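Long-range contacts in methyltransferase-like protein 5 (PDB 1WY7), which probably transfers methyl groups from S-adenosylmethionine to RNA, and holds the product S-adenosyl-L-homocysteine in a Rossmann-like methyltransferase fold: residues I10-L15 / T60-Y65; P21-E26 / G123-H128; V113-M118 / V143-H148. One frame throughout, in Å; residues are numbered along the deposited sequence.

Contact 1: I10-L15 / T60-Y65; sequences IALSKL and TGVLSY. With SAH (S-adenosyl-L-homocysteine), chain E.
L15 reaches across from the turn after helix 6-13 to Y65 and V62, in the first turn of helix 62-69; that helix follows the glycine-rich loop after strand 52-56, which in Rossmann-like methyltransferases holds the amino-acid end of the cofactor. The L15 side chain can be followed outward: CB points at the other segment, CG carries the chain on, and the two methyls then divide the work. CD1 drops between the helix backbone and the tyrosine, 3.7 Å from Y65 CB, with V62 CA beside it. CD2 lies over one face of the Y65 ring as a CH-pi contact, 4.0 Å from the ring centroid and 13° off its normal. L12 comes instead to the ring's edge, where L12 CD2 lies 3.8 Å from Y65 CD1, while L12 CD1 packs on V62 CG1. Y65 swings its ring away from its own backbone N (chi1 -175°), and its OH forms a hydrogen bond with E94; a water donates to both Y65 OH and A11 O. Shortened to an alanine here, the side chain would probably leave L15 CD2 without the ring under it and E94 without its hydroxyl partner, with a gap beside L12. On the ligand side, G61 occupies the N-cap position with a positive phi (90°) that suits a residue without CB. T60 OG1 accepts a weak hydrogen bond from the ligand amino N. V62 N donates to SAH O, a carboxylate oxygen 2.8 Å away.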
loop_
_atom_site.group_PDB
_atom_site.type_symbol
_atom_site.label_atom_id
_atom_site.label_comp_id
_atom_site.label_asym_id
_atom_site.label_seq_id
_atom_site.Cartn_x
_atom_site.Cartn_y
_atom_site.Cartn_z
ATOM N N ILE A 10 8.405 9.997 -10.263
ATOM C CA ILE A 10 9.719 9.800 -10.874
ATOM C C ILE A 10 10.711 9.258 -9.854
ATOM O O ILE A 10 11.440 8.294 -10.106
ATOM C CB ILE A 10 10.263 11.148 -11.434
ATOM C CG1 ILE A 10 9.452 11.562 -12.665
ATOM C CG2 ILE A 10 11.746 11.034 -11.770
ATOM C CD1 ILE A 10 9.840 12.935 -13.225
ATOM N N ALA A 11 10.746 9.898 -8.697
ATOM C CA ALA A 11 11.653 9.474 -7.645
ATOM C C ALA A 11 11.319 8.058 -7.156
ATOM O O ALA A 11 12.226 7.265 -6.862
ATOM C CB ALA A 11 11.605 10.459 -6.486
ATOM N N LEU A 12 10.029 7.738 -7.079
ATOM C CA LEU A 12 9.611 6.411 -6.625
ATOM C C LEU A 12 9.992 5.329 -7.627
ATOM O O LEU A 12 10.292 4.206 -7.236
ATOM C CB LEU A 12 8.092 6.367 -6.372
ATOM C CG LEU A 12 7.599 7.215 -5.198
ATOM C CD1 LEU A 12 6.101 7.099 -5.062
ATOM C CD2 LEU A 12 8.307 6.773 -3.923
ATOM N N SER A 13 9.995 5.674 -8.914
ATOM C CA SER A 13 10.325 4.712 -9.965
ATOM C C SER A 13 11.800 4.324 -9.976
ATOM O O SER A 13 12.185 3.336 -10.608
ATOM C CB SER A 13 9.949 5.280 -11.332
ATOM O OG SER A 13 10.769 6.394 -11.654
ATOM N N LYS A 14 12.622 5.096 -9.277
ATOM C CA LYS A 14 14.053 4.825 -9.217
ATOM C C LYS A 14 14.455 3.768 -8.194
ATOM O O LYS A 14 15.606 3.331 -8.176
ATOM C CB LYS A 14 14.813 6.118 -8.940
ATOM C CG LYS A 14 14.750 7.090 -10.102
ATOM C CD LYS A 14 15.387 8.416 -9.756
ATOM C CE LYS A 14 15.391 9.332 -10.967
ATOM N NZ LYS A 14 16.028 10.638 -10.644
ATOM N N LEU A 15 13.513 3.352 -7.352
ATOM C CA LEU A 15 13.781 2.329 -6.340
ATOM C C LEU A 15 13.951 0.954 -6.976
ATOM O O LEU A 15 13.400 0.679 -8.040
ATOM C CB LEU A 15 12.635 2.257 -5.320
ATOM C CG LEU A 15 12.381 3.464 -4.406
ATOM C CD1 LEU A 15 11.248 3.143 -3.427
ATOM C CD2 LEU A 15 13.647 3.793 -3.634
ATOM N N THR A 60 8.808 -4.014 -1.774
ATOM C CA THR A 60 10.085 -3.324 -1.974
ATOM C C THR A 60 10.143 -1.979 -1.259
ATOM O O THR A 60 11.193 -1.336 -1.239
ATOM C CB THR A 60 10.410 -3.070 -3.471
ATOM O OG1 THR A 60 9.400 -2.238 -4.058
ATOM C CG2 THR A 60 10.486 -4.377 -4.220
ATOM N N GLY A 61 9.020 -1.549 -0.685
ATOM C CA GLY A 61 8.997 -0.288 0.036
ATOM C C GLY A 61 8.653 0.992 -0.719
ATOM O O GLY A 61 8.941 2.074 -0.229
ATOM N N VAL A 62 8.025 0.896 -1.886
ATOM C CA VAL A 62 7.682 2.109 -2.643
ATOM C C VAL A 62 6.792 3.054 -1.833
ATOM O O VAL A 62 7.099 4.245 -1.706
ATOM C CB VAL A 62 6.948 1.778 -3.966
ATOM C CG1 VAL A 62 6.453 3.056 -4.613
ATOM C CG2 VAL A 62 7.877 1.034 -4.918
ATOM N N LEU A 63 5.693 2.528 -1.287
ATOM C CA LEU A 63 4.776 3.344 -0.501
ATOM C C LEU A 63 5.436 3.869 0.768
ATOM O O LEU A 63 5.221 5.016 1.164
ATOM C CB LEU A 63 3.518 2.541 -0.133
ATOM C CG LEU A 63 2.613 2.139 -1.299
ATOM C CD1 LEU A 63 1.364 1.477 -0.751
ATOM C CD2 LEU A 63 2.225 3.389 -2.121
ATOM N N SER A 64 6.242 3.021 1.395
ATOM C CA SER A 64 6.942 3.385 2.620
ATOM C C SER A 64 7.908 4.533 2.370
ATOM O O SER A 64 7.961 5.496 3.139
ATOM C CB SER A 64 7.737 2.187 3.140
ATOM O OG SER A 64 6.879 1.152 3.564
ATOM N N TYR A 65 8.682 4.405 1.298
ATOM C CA TYR A 65 9.663 5.422 0.925
ATOM C C TYR A 65 8.964 6.769 0.689
ATOM O O TYR A 65 9.388 7.806 1.224
ATOM C CB TYR A 65 10.413 4.968 -0.333
ATOM C CG TYR A 65 11.538 5.879 -0.765
ATOM C CD1 TYR A 65 11.311 6.932 -1.648
ATOM C CD2 TYR A 65 12.834 5.673 -0.308
ATOM C CE1 TYR A 65 12.350 7.756 -2.068
ATOM C CE2 TYR A 65 13.880 6.486 -0.719
ATOM C CZ TYR A 65 13.631 7.525 -1.601
ATOM O OH TYR A 65 14.665 8.319 -2.037
HETATM N N SAH E . 6.254 -3.367 -4.001
HETATM C CA SAH E . 4.913 -2.899 -3.597
HETATM C CB SAH E . 4.214 -4.070 -2.888
HETATM C CG SAH E . 3.492 -4.820 -3.950
HETATM S SD SAH E . 2.556 -6.332 -3.654
HETATM C C SAH E . 5.115 -1.664 -2.759
HETATM O O SAH E . 6.211 -1.034 -2.877
HETATM O OXT SAH E . 4.134 -1.384 -1.993
HETATM C "C5'" SAH E . 2.265 -6.425 -1.900
HETATM C "C4'" SAH E . 3.120 -7.369 -1.040
HETATM O "O4'" SAH E . 2.247 -8.183 -0.217
HETATM C "C3'" SAH E . 3.938 -8.426 -1.783
HETATM O "O3'" SAH E . 5.282 -7.908 -1.741
HETATM C "C2'" SAH E . 3.854 -9.707 -0.937
HETATM O "O2'" SAH E . 5.004 -10.459 -0.621
HETATM C "C1'" SAH E . 3.026 -9.248 0.275
HETATM N N9 SAH E . 2.136 -10.263 0.820
HETATM C C8 SAH E . 1.356 -11.213 0.186
HETATM N N7 SAH E . 0.657 -11.959 1.004
HETATM C C5 SAH E . 0.989 -11.479 2.267
HETATM C C6 SAH E . 0.582 -11.828 3.583
HETATM N N6 SAH E . -0.310 -12.816 3.818
HETATM N N1 SAH E . 1.104 -11.153 4.661
HETATM C C2 SAH E . 1.991 -10.158 4.422
HETATM N N3 SAH E . 2.452 -9.730 3.223
HETATM C C4 SAH E . 1.905 -10.435 2.170
HETATM O O HOH W 1 14.468 8.465 -5.186
#

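Contact 2: P21-E26 / G123-H128; sequences PKVWLE and GSQRKH. With SAH (S-adenosyl-L-homocysteine), chain E.
E26 meets G123 and S124 in the polar part of this loop-to-loop contact beside the bound S-adenosyl-L-homocysteine. Three hydrogen bonds converge on one oxygen, E26 OE1. G123 N reaches it at 2.8 Å from the syn side, 28° out of the carboxylate plane; S124 N, at 3.0 Å, comes nearly end-on to the C-O bond; and S124 OG approaches steeply from above the plane at 3.2 Å. The other oxygen, E26 OE2, accepts from F122 N, so both ends of the carboxylate are fixed and its rotation is largely set. The extended glutamate chain beyond CG (chi2 -162°) brings the acid to these groups, and four donors, counting F122 N, satisfy the buried carboxylate.

Van der Waals contacts flank this grip. Q125, bent at chi2 (-63°), lays its CG against V23 O and 3.6 Å from E26 CG, while its amide end brushes V23 CG1. R126 folds back over the 3-10 turn, its CD beside W24 O and its NH1 3.4 Å from W24 CB.

The backbone O of E26 lies 3.2 Å from SD of the ligand. Segment 123-128 directly follows an NPPF sequence, characteristic of N6-adenine-type methyltransferases and consistent with a place beside the active site. The contact thus ties the loop between helices 6-13 and 32-44 to the one leading from strand 115-118 into helix 131-140.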
loop_
_atom_site.group_PDB
_atom_site.type_symbol
_atom_site.label_atom_id
_atom_site.label_comp_id
_atom_site.label_asym_id
_atom_site.label_seq_id
_atom_site.Cartn_x
_atom_site.Cartn_y
_atom_site.Cartn_z
ATOM N N PRO A 21 10.339 -12.102 -8.105
ATOM C CA PRO A 21 8.910 -12.007 -7.799
ATOM C C PRO A 21 8.180 -13.333 -7.663
ATOM O O PRO A 21 8.240 -14.180 -8.554
ATOM C CB PRO A 21 8.354 -11.198 -8.969
ATOM C CG PRO A 21 9.510 -10.406 -9.435
ATOM C CD PRO A 21 10.646 -11.378 -9.350
ATOM N N LYS A 22 7.479 -13.494 -6.547
ATOM C CA LYS A 22 6.693 -14.691 -6.301
ATOM C C LYS A 22 5.281 -14.306 -6.737
ATOM O O LYS A 22 4.578 -13.575 -6.037
ATOM C CB LYS A 22 6.755 -15.054 -4.813
ATOM C CG LYS A 22 8.174 -15.376 -4.343
ATOM C CD LYS A 22 8.294 -15.444 -2.825
ATOM C CE LYS A 22 9.628 -16.060 -2.402
ATOM N NZ LYS A 22 10.799 -15.323 -2.959
ATOM N N VAL A 23 4.871 -14.786 -7.905
ATOM C CA VAL A 23 3.565 -14.422 -8.426
ATOM C C VAL A 23 2.385 -14.820 -7.555
ATOM O O VAL A 23 1.389 -14.094 -7.509
ATOM C CB VAL A 23 3.363 -14.953 -9.869
ATOM C CG1 VAL A 23 1.996 -14.516 -10.407
ATOM C CG2 VAL A 23 4.475 -14.418 -10.778
ATOM N N TRP A 24 2.490 -15.943 -6.848
ATOM C CA TRP A 24 1.394 -16.395 -5.995
ATOM C C TRP A 24 1.180 -15.453 -4.815
ATOM O O TRP A 24 0.196 -15.571 -4.085
ATOM C CB TRP A 24 1.657 -17.818 -5.497
ATOM C CG TRP A 24 2.846 -17.940 -4.651
ATOM C CD1 TRP A 24 2.908 -17.799 -3.298
ATOM C CD2 TRP A 24 4.173 -18.219 -5.091
ATOM N NE1 TRP A 24 4.198 -17.975 -2.864
ATOM C CE2 TRP A 24 4.998 -18.235 -3.947
ATOM C CE3 TRP A 24 4.752 -18.456 -6.346
ATOM C CZ2 TRP A 24 6.377 -18.482 -4.017
ATOM C CZ3 TRP A 24 6.119 -18.700 -6.420
ATOM C CH2 TRP A 24 6.917 -18.710 -5.260
ATOM N N LEU A 25 2.113 -14.527 -4.630
ATOM C CA LEU A 25 2.012 -13.540 -3.562
ATOM C C LEU A 25 1.770 -12.163 -4.192
ATOM O O LEU A 25 1.817 -11.141 -3.503
ATOM C CB LEU A 25 3.302 -13.486 -2.737
ATOM C CG LEU A 25 3.688 -14.663 -1.842
ATOM C CD1 LEU A 25 4.938 -14.287 -1.046
ATOM C CD2 LEU A 25 2.540 -14.994 -0.897
ATOM N N GLU A 26 1.522 -12.157 -5.502
ATOM C CA GLU A 26 1.283 -10.932 -6.254
ATOM C C GLU A 26 2.376 -9.902 -5.999
ATOM O O GLU A 26 2.086 -8.760 -5.626
ATOM C CB GLU A 26 -0.074 -10.324 -5.879
ATOM C CG GLU A 26 -1.289 -11.183 -6.204
ATOM C CD GLU A 26 -2.574 -10.371 -6.211
ATOM O OE1 GLU A 26 -3.670 -10.969 -6.180
ATOM O OE2 GLU A 26 -2.487 -9.127 -6.256
ATOM N N GLY A 123 -6.105 -10.639 -4.851
ATOM C CA GLY A 123 -6.763 -11.904 -4.597
ATOM C C GLY A 123 -7.045 -12.649 -5.880
ATOM O O GLY A 123 -7.979 -13.446 -5.955
ATOM N N SER A 124 -6.239 -12.383 -6.900
ATOM C CA SER A 124 -6.420 -13.053 -8.171
ATOM C C SER A 124 -5.565 -14.315 -8.221
ATOM O O SER A 124 -5.847 -15.229 -8.993
ATOM C CB SER A 124 -6.075 -12.102 -9.320
ATOM O OG SER A 124 -4.849 -11.446 -9.079
ATOM N N GLN A 125 -4.537 -14.372 -7.381
ATOM C CA GLN A 125 -3.663 -15.536 -7.331
ATOM C C GLN A 125 -4.148 -16.515 -6.264
ATOM O O GLN A 125 -3.957 -17.729 -6.383
ATOM C CB GLN A 125 -2.225 -15.094 -7.043
ATOM C CG GLN A 125 -1.659 -14.200 -8.133
ATOM C CD GLN A 125 -1.567 -14.917 -9.466
ATOM O OE1 GLN A 125 -1.680 -14.300 -10.527
ATOM N NE2 GLN A 125 -1.349 -16.228 -9.417
ATOM N N ARG A 126 -4.773 -15.975 -5.218
ATOM C CA ARG A 126 -5.302 -16.784 -4.123
ATOM C C ARG A 126 -6.614 -16.182 -3.640
ATOM O O ARG A 126 -6.668 -15.005 -3.283
ATOM C CB ARG A 126 -4.342 -16.819 -2.927
ATOM C CG ARG A 126 -2.879 -16.532 -3.202
ATOM C CD ARG A 126 -2.233 -17.528 -4.150
ATOM N NE ARG A 126 -2.479 -18.922 -3.787
ATOM C CZ ARG A 126 -1.922 -19.961 -4.406
ATOM N NH1 ARG A 126 -1.082 -19.766 -5.418
ATOM N NH2 ARG A 126 -2.213 -21.198 -4.021
ATOM N N LYS A 127 -7.658 -16.999 -3.600
ATOM C CA LYS A 127 -8.978 -16.557 -3.171
ATOM C C LYS A 127 -9.019 -15.676 -1.922
ATOM O O LYS A 127 -8.511 -16.043 -0.866
ATOM C CB LYS A 127 -9.880 -17.781 -2.977
ATOM C CG LYS A 127 -11.195 -17.691 -3.740
ATOM C CD LYS A 127 -10.997 -16.998 -5.095
ATOM C CE LYS A 127 -12.316 -16.790 -5.823
ATOM N NZ LYS A 127 -12.352 -15.468 -6.517
ATOM N N HIS A 128 -9.626 -14.502 -2.060
ATOM C CA HIS A 128 -9.781 -13.570 -0.943
ATOM C C HIS A 128 -8.488 -13.157 -0.228
ATOM O O HIS A 128 -8.513 -12.856 0.966
ATOM C CB HIS A 128 -10.715 -14.179 0.100
ATOM C CG HIS A 128 -12.059 -14.559 -0.434
ATOM N ND1 HIS A 128 -12.573 -14.034 -1.599
ATOM C CD2 HIS A 128 -13.018 -15.373 0.068
ATOM C CE1 HIS A 128 -13.792 -14.508 -1.793
ATOM N NE2 HIS A 128 -14.085 -15.323 -0.793
HETATM N N SAH E . 6.254 -3.367 -4.001
HETATM C CA SAH E . 4.913 -2.899 -3.597
HETATM C CB SAH E . 4.214 -4.070 -2.888
HETATM C CG SAH E . 3.492 -4.820 -3.950
HETATM S SD SAH E . 2.556 -6.332 -3.654
HETATM C C SAH E . 5.115 -1.664 -2.759
HETATM O O SAH E . 6.211 -1.034 -2.877
HETATM O OXT SAH E . 4.134 -1.384 -1.993
HETATM C "C5'" SAH E . 2.265 -6.425 -1.900
HETATM C "C4'" SAH E . 3.120 -7.369 -1.040
HETATM O "O4'" SAH E . 2.247 -8.183 -0.217
HETATM C "C3'" SAH E . 3.938 -8.426 -1.783
HETATM O "O3'" SAH E . 5.282 -7.908 -1.741
HETATM C "C2'" SAH E . 3.854 -9.707 -0.937
HETATM O "O2'" SAH E . 5.004 -10.459 -0.621
HETATM C "C1'" SAH E . 3.026 -9.248 0.275
HETATM N N9 SAH E . 2.136 -10.263 0.820
HETATM C C8 SAH E . 1.356 -11.213 0.186
HETATM N N7 SAH E . 0.657 -11.959 1.004
HETATM C C5 SAH E . 0.989 -11.479 2.267
HETATM C C6 SAH E . 0.582 -11.828 3.583
HETATM N N6 SAH E . -0.310 -12.816 3.818
HETATM N N1 SAH E . 1.104 -11.153 4.661
HETATM C C2 SAH E . 1.991 -10.158 4.422
HETATM N N3 SAH E . 2.452 -9.730 3.223
HETATM C C4 SAH E . 1.905 -10.435 2.170
#

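Contact 3: V113-M118 / V143-H148; sequences VDIVIM and VVYSIH
Y145 lies with its ring edge toward strand 115-118: I115 CG2 meets Y145 CD2 at 4.0 Å, and V116 O lies in the ring plane beside the same edge. The two strands, neighbours in the middle of the seven-stranded methyltransferase sheet, run parallel, their axes 4.7 Å apart with 2° between them, and belong to a beta-alpha-beta crossover through helix 131-140. On the face that carries Y145, I115 and V143 stand side by side and point the same way, with I115 CG1 against V143 CB, while the side chains of I117 and Y145 cross at a slant, I117 CG2 nearest Y145 CB. This face is covered by helix 32-44, whose L38, L41 and A42 touch Y145; the tyrosine hydroxyl bonds to D47 and R199. The other face bears V116, V144, M118 and S146. V116 CB packs on V144 CG2 at 4.2 Å, and A137 of helix 131-140 touches both valines. The selenomethionine M118 stays extended beyond CG (chi2 -178°), and its CE comes to 3.4 Å from S146 OG.

Between the faces the backbones are stitched by V116 N to V143 O (3.1 Å), Y145 N to V116 O (2.8 Å) and the more bent M118 N to Y145 O (2.9 Å). The three established bonds use backbone N-H and C=O groups of V116, M118, V143 and Y145, while the faces offer mainly apolar side chains to the helices.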
loop_
_atom_site.group_PDB
_atom_site.type_symbol
_atom_site.label_atom_id
_atom_site.label_comp_id
_atom_site.label_asym_id
_atom_site.label_seq_id
_atom_site.Cartn_x
_atom_site.Cartn_y
_atom_site.Cartn_z
ATOM N N VAL A 113 -1.566 2.018 14.817
ATOM C CA VAL A 113 -0.882 3.100 14.115
ATOM C C VAL A 113 -1.878 4.215 13.808
ATOM O O VAL A 113 -3.077 4.063 14.050
ATOM C CB VAL A 113 -0.301 2.604 12.775
ATOM C CG1 VAL A 113 0.677 1.458 13.012
ATOM C CG2 VAL A 113 -1.429 2.155 11.864
ATOM N N ASP A 114 -1.386 5.329 13.270
ATOM C CA ASP A 114 -2.251 6.457 12.905
ATOM C C ASP A 114 -2.884 6.242 11.536
ATOM O O ASP A 114 -4.074 6.514 11.337
ATOM C CB ASP A 114 -1.467 7.777 12.840
ATOM C CG ASP A 114 -0.982 8.258 14.199
ATOM O OD1 ASP A 114 -1.755 8.173 15.179
ATOM O OD2 ASP A 114 0.169 8.743 14.278
ATOM N N ILE A 115 -2.081 5.763 10.589
ATOM C CA ILE A 115 -2.551 5.554 9.226
ATOM C C ILE A 115 -2.041 4.258 8.597
ATOM O O ILE A 115 -0.940 3.798 8.875
ATOM C CB ILE A 115 -2.107 6.746 8.275
ATOM C CG1 ILE A 115 -3.013 7.968 8.448
ATOM C CG2 ILE A 115 -2.181 6.333 6.813
ATOM C CD1 ILE A 115 -2.708 8.786 9.638
ATOM N N VAL A 116 -2.866 3.670 7.742
ATOM C CA VAL A 116 -2.455 2.494 7.011
ATOM C C VAL A 116 -2.461 2.849 5.520
ATOM O O VAL A 116 -3.396 3.481 5.032
ATOM C CB VAL A 116 -3.420 1.288 7.181
ATOM C CG1 VAL A 116 -3.060 0.238 6.157
ATOM C CG2 VAL A 116 -3.344 0.694 8.596
ATOM N N ILE A 117 -1.410 2.459 4.811
ATOM C CA ILE A 117 -1.355 2.642 3.369
ATOM C C ILE A 117 -0.992 1.257 2.866
ATOM O O ILE A 117 -0.203 0.553 3.504
ATOM C CB ILE A 117 -0.287 3.664 2.936
ATOM C CG1 ILE A 117 1.110 3.208 3.374
ATOM C CG2 ILE A 117 -0.642 5.030 3.517
ATOM C CD1 ILE A 117 2.228 4.213 3.032
HETATM N N MSE A 118 -1.584 0.841 1.753
HETATM C CA MSE A 118 -1.282 -0.476 1.235
HETATM C C MSE A 118 -1.697 -0.715 -0.208
HETATM O O MSE A 118 -2.671 -0.142 -0.703
HETATM C CB MSE A 118 -1.922 -1.563 2.136
HETATM C CG MSE A 118 -3.453 -1.491 2.301
HETATM SE SE MSE A 118 -4.105 -2.781 3.423
HETATM C CE MSE A 118 -5.825 -2.635 3.124
ATOM N N VAL A 143 -7.823 5.434 9.821
ATOM C CA VAL A 143 -7.741 5.935 8.446
ATOM C C VAL A 143 -6.937 4.948 7.597
ATOM O O VAL A 143 -5.779 4.653 7.895
ATOM C CB VAL A 143 -7.063 7.326 8.363
ATOM C CG1 VAL A 143 -6.988 7.768 6.895
ATOM C CG2 VAL A 143 -7.857 8.355 9.169
ATOM N N VAL A 144 -7.550 4.449 6.529
ATOM C CA VAL A 144 -6.907 3.474 5.652
ATOM C C VAL A 144 -6.889 3.893 4.187
ATOM O O VAL A 144 -7.904 4.356 3.659
ATOM C CB VAL A 144 -7.640 2.102 5.728
ATOM C CG1 VAL A 144 -7.030 1.122 4.743
ATOM C CG2 VAL A 144 -7.614 1.578 7.155
ATOM N N TYR A 145 -5.734 3.725 3.538
ATOM C CA TYR A 145 -5.578 4.027 2.115
ATOM C C TYR A 145 -5.191 2.708 1.459
ATOM O O TYR A 145 -4.192 2.098 1.834
ATOM C CB TYR A 145 -4.464 5.062 1.862
ATOM C CG TYR A 145 -4.786 6.480 2.304
ATOM C CD1 TYR A 145 -5.356 7.408 1.421
ATOM C CD2 TYR A 145 -4.523 6.890 3.608
ATOM C CE1 TYR A 145 -5.653 8.715 1.841
ATOM C CE2 TYR A 145 -4.813 8.178 4.042
ATOM C CZ TYR A 145 -5.378 9.087 3.157
ATOM O OH TYR A 145 -5.681 10.355 3.606
ATOM N N SER A 146 -5.973 2.271 0.481
ATOM C CA SER A 146 -5.689 1.017 -0.188
ATOM C C SER A 146 -5.951 1.084 -1.677
ATOM O O SER A 146 -6.548 2.035 -2.173
ATOM C CB SER A 146 -6.522 -0.111 0.437
ATOM O OG SER A 146 -6.104 -1.372 -0.059
ATOM N N ILE A 147 -5.487 0.067 -2.394
ATOM C CA ILE A 147 -5.664 0.004 -3.835
ATOM C C ILE A 147 -6.361 -1.299 -4.198
ATOM O O ILE A 147 -6.036 -2.348 -3.656
ATOM C CB ILE A 147 -4.300 0.086 -4.561
ATOM C CG1 ILE A 147 -3.605 1.413 -4.217
ATOM C CG2 ILE A 147 -4.499 -0.035 -6.059
ATOM C CD1 ILE A 147 -2.251 1.587 -4.863
ATOM N N HIS A 148 -7.315 -1.231 -5.116
ATOM C CA HIS A 148 -8.057 -2.414 -5.537
ATOM C C HIS A 148 -8.480 -2.310 -6.994
ATOM O O HIS A 148 -8.482 -1.224 -7.576
ATOM C CB HIS A 148 -9.300 -2.582 -4.668
ATOM C CG HIS A 148 -8.990 -2.768 -3.217
ATOM N ND1 HIS A 148 -8.608 -3.985 -2.692
ATOM C CD2 HIS A 148 -8.934 -1.882 -2.197
ATOM C CE1 HIS A 148 -8.328 -3.837 -1.410
ATOM N NE2 HIS A 148 -8.516 -2.571 -1.083
#

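Along the chain, the segments of contacts 1 and 2 alternate, as do those of contacts 2 and 3, whereas contact 1 closes before contact 3 opens. Contact 3 lies near the centre of the chain, within the seven-stranded sheet; contact 1 joins two helices about 17 Å away, centre to centre, and touches it where L63 packs on I117 and M118. Contact 2 sits nearer the surface, its centre about 20 Å from that of contact 3 and about 21 Å from that of contact 1. S-adenosyl-L-homocysteine bridges contacts 1 and 2, with its carboxylate at 60-65 and its sulfur and ribose beside 21-26. The loop of 123-128 follows strand 115-118 of contact 3, and the pocket draws on segments distant in sequence.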